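Local coordinates for protein arginyl-trna synthetase (Thermus thermophilus, PDB 1IQ0) that probably attaches L-arginine to its cognate tRNA in an ATP-dependent reaction, as a monomeric class I aminoacyl-tRNA synthetase, at residues R124-G129 against H228-R233; V437-I442 against G585-E590. All coordinates share one frame; numbering follows the deposited sequence.

Contact 1 of 2, residues R124-G129 against H228-R233; sequences RNIALG and HALNAR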
ATOM      1  N   ARG A 124       4.689   4.055   8.529  1.00 19.51           N
ATOM      2  CA  ARG A 124       3.485   3.421   8.024  1.00 20.52           C
ATOM      3  C   ARG A 124       3.057   4.002   6.672  1.00 16.48           C
ATOM      4  O   ARG A 124       2.652   3.259   5.772  1.00 18.25           O
ATOM      5  CB  ARG A 124       2.336   3.550   9.030  1.00 30.32           C
ATOM      6  CG  ARG A 124       1.005   3.136   8.428  1.00 33.28           C
ATOM      7  CD  ARG A 124       0.316   1.999   9.146  1.00 27.94           C
ATOM      8  NE  ARG A 124      -0.361   2.427  10.359  1.00 30.48           N
ATOM      9  CZ  ARG A 124      -1.363   1.765  10.934  1.00 26.88           C
ATOM     10  NH1 ARG A 124      -1.823   0.643  10.407  1.00 28.76           N
ATOM     11  NH2 ARG A 124      -1.890   2.214  12.062  1.00 25.65           N
ATOM     12  N   ASN A 125       3.154   5.324   6.539  1.00 22.32           N
ATOM     13  CA  ASN A 125       2.777   6.015   5.308  1.00 20.26           C
ATOM     14  C   ASN A 125       3.521   5.398   4.135  1.00 19.60           C
ATOM     15  O   ASN A 125       2.913   4.969   3.158  1.00 18.80           O
ATOM     16  CB  ASN A 125       3.125   7.509   5.416  1.00 20.74           C
ATOM     17  CG  ASN A 125       2.707   8.310   4.187  1.00 22.02           C
ATOM     18  OD1 ASN A 125       2.002   9.320   4.301  1.00 27.63           O
ATOM     19  ND2 ASN A 125       3.141   7.869   3.010  1.00 14.40           N
ATOM     20  N   ILE A 126       4.842   5.363   4.246  1.00 19.38           N
ATOM     21  CA  ILE A 126       5.699   4.821   3.203  1.00 21.14           C
ATOM     22  C   ILE A 126       5.414   3.342   2.931  1.00 22.41           C
ATOM     23  O   ILE A 126       5.248   2.937   1.778  1.00 24.36           O
ATOM     24  CB  ILE A 126       7.190   4.997   3.588  1.00 19.73           C
ATOM     25  CG1 ILE A 126       7.482   6.481   3.826  1.00 18.76           C
ATOM     26  CG2 ILE A 126       8.092   4.437   2.488  1.00 17.75           C
ATOM     27  CD1 ILE A 126       8.927   6.795   4.147  1.00 19.68           C
ATOM     28  N   ALA A 127       5.350   2.546   3.994  1.00 21.42           N
ATOM     29  CA  ALA A 127       5.098   1.113   3.863  1.00 21.85           C
ATOM     30  C   ALA A 127       3.759   0.819   3.189  1.00 20.53           C
ATOM     31  O   ALA A 127       3.691   0.008   2.269  1.00 21.77           O
ATOM     32  CB  ALA A 127       5.151   0.438   5.244  1.00 18.28           C
ATOM     33  N   LEU A 128       2.706   1.484   3.654  1.00 20.01           N
ATOM     34  CA  LEU A 128       1.356   1.308   3.120  1.00 19.48           C
ATOM     35  C   LEU A 128       1.256   1.760   1.663  1.00 20.95           C
ATOM     36  O   LEU A 128       0.685   1.062   0.819  1.00 21.02           O
ATOM     37  CB  LEU A 128       0.356   2.123   3.944  1.00 19.30           C
ATOM     38  CG  LEU A 128      -0.896   1.446   4.502  1.00 29.40           C
ATOM     39  CD1 LEU A 128      -1.776   2.524   5.122  1.00 26.65           C
ATOM     40  CD2 LEU A 128      -1.654   0.686   3.412  1.00 23.09           C
ATOM     41  N   GLY A 129       1.802   2.941   1.383  1.00 25.14           N
ATOM     42  CA  GLY A 129       1.757   3.484   0.038  1.00 22.70           C
ATOM     43  C   GLY A 129       2.519   2.662  -0.982  1.00 23.62           C
ATOM     44  O   GLY A 129       2.007   2.374  -2.068  1.00 23.81           O
ATOM     45  N   HIS A 228      14.791   5.042   0.429  1.00 22.69           N
ATOM     46  CA  HIS A 228      15.443   3.979  -0.322  1.00 21.43           C
ATOM     47  C   HIS A 228      15.687   2.749   0.558  1.00 23.15           C
ATOM     48  O   HIS A 228      15.450   1.621   0.133  1.00 23.89           O
ATOM     49  CB  HIS A 228      16.778   4.478  -0.882  1.00 28.79           C
ATOM     50  CG  HIS A 228      17.512   3.451  -1.685  1.00 33.26           C
ATOM     51  ND1 HIS A 228      17.098   3.048  -2.938  1.00 34.87           N
ATOM     52  CD2 HIS A 228      18.609   2.710  -1.395  1.00 29.99           C
ATOM     53  CE1 HIS A 228      17.906   2.103  -3.383  1.00 34.31           C
ATOM     54  NE2 HIS A 228      18.832   1.879  -2.466  1.00 31.19           N
ATOM     55  N   ALA A 229      16.151   2.967   1.785  1.00 23.81           N
ATOM     56  CA  ALA A 229      16.423   1.859   2.699  1.00 25.06           C
ATOM     57  C   ALA A 229      15.136   1.153   3.100  1.00 28.46           C
ATOM     58  O   ALA A 229      15.170   0.009   3.544  1.00 26.98           O
ATOM     59  CB  ALA A 229      17.148   2.361   3.945  1.00 16.70           C
ATOM     60  N   LEU A 230      14.002   1.836   2.959  1.00 21.11           N
ATOM     61  CA  LEU A 230      12.721   1.230   3.300  1.00 18.54           C
ATOM     62  C   LEU A 230      12.167   0.470   2.104  1.00 17.63           C
ATOM     63  O   LEU A 230      11.073  -0.074   2.159  1.00 18.55           O
ATOM     64  CB  LEU A 230      11.726   2.301   3.746  1.00 26.12           C
ATOM     65  CG  LEU A 230      11.986   2.905   5.127  1.00 25.94           C
ATOM     66  CD1 LEU A 230      11.015   4.054   5.373  1.00 22.19           C
ATOM     67  CD2 LEU A 230      11.827   1.826   6.199  1.00 25.54           C
ATOM     68  N   ASN A 231      12.944   0.443   1.028  1.00 21.33           N
ATOM     69  CA  ASN A 231      12.587  -0.240  -0.213  1.00 21.92           C
ATOM     70  C   ASN A 231      11.311   0.312  -0.862  1.00 24.76           C
ATOM     71  O   ASN A 231      10.496  -0.433  -1.401  1.00 24.94           O
ATOM     72  CB  ASN A 231      12.471  -1.754   0.030  1.00 19.65           C
ATOM     73  CG  ASN A 231      12.402  -2.554  -1.273  1.00 23.21           C
ATOM     74  OD1 ASN A 231      13.035  -2.201  -2.274  1.00 24.23           O
ATOM     75  ND2 ASN A 231      11.641  -3.643  -1.256  1.00 24.45           N
ATOM     76  N   ALA A 232      11.158   1.631  -0.799  1.00 21.20           N
ATOM     77  CA  ALA A 232      10.016   2.331  -1.395  1.00 22.76           C
ATOM     78  C   ALA A 232      10.427   2.782  -2.799  1.00 22.26           C
ATOM     79  O   ALA A 232      11.602   3.063  -3.039  1.00 21.19           O
ATOM     80  CB  ALA A 232       9.649   3.542  -0.545  1.00 21.00           C
ATOM     81  N   ARG A 233       9.474   2.854  -3.723  1.00 28.26           N
ATOM     82  CA  ARG A 233       9.785   3.272  -5.094  1.00 29.89           C
ATOM     83  C   ARG A 233       9.054   4.565  -5.466  1.00 27.99           C
ATOM     84  O   ARG A 233       7.934   4.793  -5.026  1.00 22.49           O
ATOM     85  CB  ARG A 233       9.392   2.174  -6.092  1.00 46.15           C
ATOM     86  CG  ARG A 233       9.578   0.747  -5.583  1.00 54.52           C
ATOM     87  CD  ARG A 233       9.278  -0.306  -6.659  1.00 54.57           C
ATOM     88  NE  ARG A 233       8.080  -0.014  -7.448  1.00 62.76           N
ATOM     89  CZ  ARG A 233       6.881   0.260  -6.939  1.00 66.03           C
ATOM     90  NH1 ARG A 233       6.702   0.284  -5.626  1.00 64.27           N
ATOM     91  NH2 ARG A 233       5.857   0.519  -7.745  1.00 63.02           N
TER
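I126 reaches out from helix 120-138 with both ends of its branched side chain: CG2 packs mainly on A232 and CD1 on L230. The methyl CG2 of I126 meets A232 CB at 3.5 Å, while I126 CD1, at the end of the longer arm, meets L230 CD1 at 3.7 Å. The split follows from the first torsion: CG2 stands anti to the backbone N, and CG1 lies beside that N (chi1 -58°), with CD1 extended beyond it. The I126 and L230 side chains cross at about a right angle, and L230 CD1 also comes within 4.1 Å of I126 CG2, so this one leucine methyl touches both ends of the isoleucine.

L230 and A232 both start out toward helix 120-138, although they flank a sharp change of course. N231, between them, has positive phi and ends helix 213-229 in a Schellman motif, with N231 N bonded to H228 O at 2.9 Å. Further out, I126 also packs on L118, in what is probably the HIGH region, and on Y234, and L230 on V405 and L409 of helix 405-423.

Three buried side chains thus make an apolar joint: the two segments meet through methyl packing alone, and polar ties of this turn run to residues outside them, from R233 to D130 in a salt bridge and from N231 O to R134.

Contact 2 of 2, residues V437-I442 against G585-E590; sequences VALGAI and GIPAPE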
ATOM      1  N   VAL A 437      16.155  -9.195   7.006  1.00 26.13           N
ATOM      2  CA  VAL A 437      15.293  -9.547   8.125  1.00 25.49           C
ATOM      3  C   VAL A 437      14.730  -8.306   8.821  1.00 26.82           C
ATOM      4  O   VAL A 437      13.544  -8.259   9.151  1.00 27.39           O
ATOM      5  CB  VAL A 437      16.053 -10.419   9.147  1.00 28.05           C
ATOM      6  CG1 VAL A 437      15.174 -10.720  10.344  1.00 22.05           C
ATOM      7  CG2 VAL A 437      16.493 -11.715   8.478  1.00 28.35           C
ATOM      8  N   ALA A 438      15.577  -7.303   9.041  1.00 24.47           N
ATOM      9  CA  ALA A 438      15.141  -6.069   9.689  1.00 22.03           C
ATOM     10  C   ALA A 438      14.110  -5.356   8.810  1.00 19.28           C
ATOM     11  O   ALA A 438      13.088  -4.881   9.304  1.00 22.57           O
ATOM     12  CB  ALA A 438      16.336  -5.154   9.942  1.00 23.75           C
ATOM     13  N   LEU A 439      14.388  -5.294   7.509  1.00 21.47           N
ATOM     14  CA  LEU A 439      13.489  -4.651   6.551  1.00 24.54           C
ATOM     15  C   LEU A 439      12.153  -5.386   6.493  1.00 25.44           C
ATOM     16  O   LEU A 439      11.089  -4.762   6.417  1.00 25.64           O
ATOM     17  CB  LEU A 439      14.121  -4.636   5.151  1.00 29.91           C
ATOM     18  CG  LEU A 439      13.269  -4.026   4.030  1.00 27.44           C
ATOM     19  CD1 LEU A 439      12.981  -2.563   4.342  1.00 27.16           C
ATOM     20  CD2 LEU A 439      13.996  -4.154   2.702  1.00 24.12           C
ATOM     21  N   GLY A 440      12.223  -6.716   6.524  1.00 25.14           N
ATOM     22  CA  GLY A 440      11.023  -7.535   6.478  1.00 21.47           C
ATOM     23  C   GLY A 440      10.175  -7.363   7.723  1.00 21.78           C
ATOM     24  O   GLY A 440       8.943  -7.338   7.656  1.00 22.06           O
ATOM     25  N   ALA A 441      10.835  -7.251   8.872  1.00 20.40           N
ATOM     26  CA  ALA A 441      10.129  -7.073  10.130  1.00 22.20           C
ATOM     27  C   ALA A 441       9.378  -5.744  10.105  1.00 24.78           C
ATOM     28  O   ALA A 441       8.204  -5.669  10.464  1.00 27.73           O
ATOM     29  CB  ALA A 441      11.119  -7.089  11.279  1.00 16.74           C
ATOM     30  N   ILE A 442      10.069  -4.700   9.668  1.00 21.79           N
ATOM     31  CA  ILE A 442       9.494  -3.362   9.594  1.00 22.78           C
ATOM     32  C   ILE A 442       8.384  -3.227   8.544  1.00 21.96           C
ATOM     33  O   ILE A 442       7.266  -2.807   8.870  1.00 23.82           O
ATOM     34  CB  ILE A 442      10.618  -2.321   9.336  1.00 24.50           C
ATOM     35  CG1 ILE A 442      11.547  -2.289  10.554  1.00 23.94           C
ATOM     36  CG2 ILE A 442      10.014  -0.935   9.063  1.00 23.41           C
ATOM     37  CD1 ILE A 442      12.797  -1.459  10.367  1.00 19.63           C
ATOM     38  N   GLY A 585       7.052  -5.141  -0.432  1.00 14.78           N
ATOM     39  CA  GLY A 585       8.393  -4.584  -0.354  1.00 17.89           C
ATOM     40  C   GLY A 585       9.358  -5.371   0.517  1.00 22.17           C
ATOM     41  O   GLY A 585      10.376  -4.843   0.958  1.00 19.60           O
ATOM     42  N   ILE A 586       9.052  -6.642   0.750  1.00 21.87           N
ATOM     43  CA  ILE A 586       9.890  -7.478   1.595  1.00 20.72           C
ATOM     44  C   ILE A 586      10.734  -8.482   0.802  1.00 20.84           C
ATOM     45  O   ILE A 586      10.216  -9.224  -0.027  1.00 22.11           O
ATOM     46  CB  ILE A 586       9.009  -8.237   2.615  1.00 22.88           C
ATOM     47  CG1 ILE A 586       8.247  -7.222   3.475  1.00 18.43           C
ATOM     48  CG2 ILE A 586       9.868  -9.159   3.477  1.00 23.45           C
ATOM     49  CD1 ILE A 586       7.128  -7.815   4.288  1.00 16.82           C
ATOM     50  N   PRO A 587      12.056  -8.495   1.030  1.00 23.42           N
ATOM     51  CA  PRO A 587      12.913  -9.438   0.307  1.00 22.71           C
ATOM     52  C   PRO A 587      12.718 -10.869   0.834  1.00 21.68           C
ATOM     53  O   PRO A 587      12.261 -11.068   1.961  1.00 20.99           O
ATOM     54  CB  PRO A 587      14.314  -8.888   0.559  1.00 29.80           C
ATOM     55  CG  PRO A 587      14.184  -8.247   1.909  1.00 29.38           C
ATOM     56  CD  PRO A 587      12.862  -7.539   1.808  1.00 31.12           C
ATOM     57  N   ALA A 588      13.053 -11.859   0.011  1.00 28.25           N
ATOM     58  CA  ALA A 588      12.882 -13.260   0.386  1.00 30.58           C
ATOM     59  C   ALA A 588      14.202 -14.015   0.462  1.00 33.76           C
ATOM     60  O   ALA A 588      14.638 -14.608  -0.518  1.00 34.55           O
ATOM     61  CB  ALA A 588      11.956 -13.945  -0.606  1.00 24.67           C
ATOM     62  N   PRO A 589      14.847 -14.009   1.639  1.00 34.53           N
ATOM     63  CA  PRO A 589      16.128 -14.690   1.868  1.00 37.32           C
ATOM     64  C   PRO A 589      16.039 -16.179   1.539  1.00 40.65           C
ATOM     65  O   PRO A 589      15.099 -16.854   1.959  1.00 41.55           O
ATOM     66  CB  PRO A 589      16.383 -14.456   3.356  1.00 42.37           C
ATOM     67  CG  PRO A 589      15.647 -13.191   3.646  1.00 41.70           C
ATOM     68  CD  PRO A 589      14.370 -13.372   2.879  1.00 40.40           C
ATOM     69  N   GLU A 590      17.010 -16.685   0.785  1.00 50.24           N
ATOM     70  CA  GLU A 590      17.027 -18.101   0.425  1.00 51.34           C
ATOM     71  C   GLU A 590      17.633 -18.910   1.564  1.00 50.81           C
ATOM     72  O   GLU A 590      17.221 -20.042   1.825  1.00 50.85           O
ATOM     73  CB  GLU A 590      17.854 -18.332  -0.841  1.00 46.76           C
ATOM     74  CG  GLU A 590      17.403 -17.537  -2.053  1.00 51.43           C
ATOM     75  CD  GLU A 590      18.138 -17.944  -3.318  1.00 54.84           C
ATOM     76  OE1 GLU A 590      19.343 -18.254  -3.231  1.00 57.68           O
ATOM     77  OE2 GLU A 590      17.514 -17.945  -4.400  1.00 57.72           O
TER
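G440 lets the backbone of 585-590 come close to helix 430-448: its CA lies 5.0 Å from the CA of I586. Having no side chain, G440 leaves its CA open to the methyl I586 CG2, which rests against it at 3.6 Å. I586 lies across this bare patch of helix. Its CG2 is anti to the backbone N and CG1 lies beside that N (chi1 -60°); with chi2 extended (167°), I586 CD1 comes to 3.9 Å from G440 O.

L439, the preceding helix residue, takes the neighbouring position. Its CD2 meets P587 CD, the ring carbon next to the proline nitrogen, at 3.7 Å, and the two side chains cross obliquely. The leucine CG, anti to the backbone N (chi1 178°), carries CD2 to the proline ring. The same L439 CD2 lies 4.1 Å from G585 O, so L439 touches the chain on both sides of I586.

Behind this shell, G585 sets the path of the loop. Its positive phi makes it the C-prime residue of the Schellman motif that ends helix 562-583, and the chain then leaves in extended form through I586 and P587. I586 also packs on R443 and F444, while P587 O accepts a hydrogen bond from Q474 of helix 470-487. On the other flank of helix 430-448, A438 and I442 pack against helix 405-423.

Helix 430-448 here is part of the class I catalytic domain, and 585-590 of the DALR anticodon-binding domain. This is a domain interface in which the C-terminal tail, after the Schellman motif at the end of helix 562-583, crosses a helix of the catalytic domain at a glycine.

The touching residues of contact 1 are all buried, and its centre lies about 9 Å from that of the chain; contact 2 is also largely buried, but its centre lies about 16 Å out and P587 is partly exposed. Contact 1 stays within the catalytic domain, whereas contact 2 reaches the anticodon-binding domain. Both pack branched aliphatic side chains, but contact 1 adds an alanine methyl, while contact 2 adds a helix glycine and a proline ring. Each takes a chain just leaving a helix through a Schellman motif and sets it against another helix. Their centres are 13 Å apart, and they meet directly: N231 ND2 probably hydrogen-bonds G585 O at 2.8 Å, and L439 CD1 packs on A229 O at 3.5 Å.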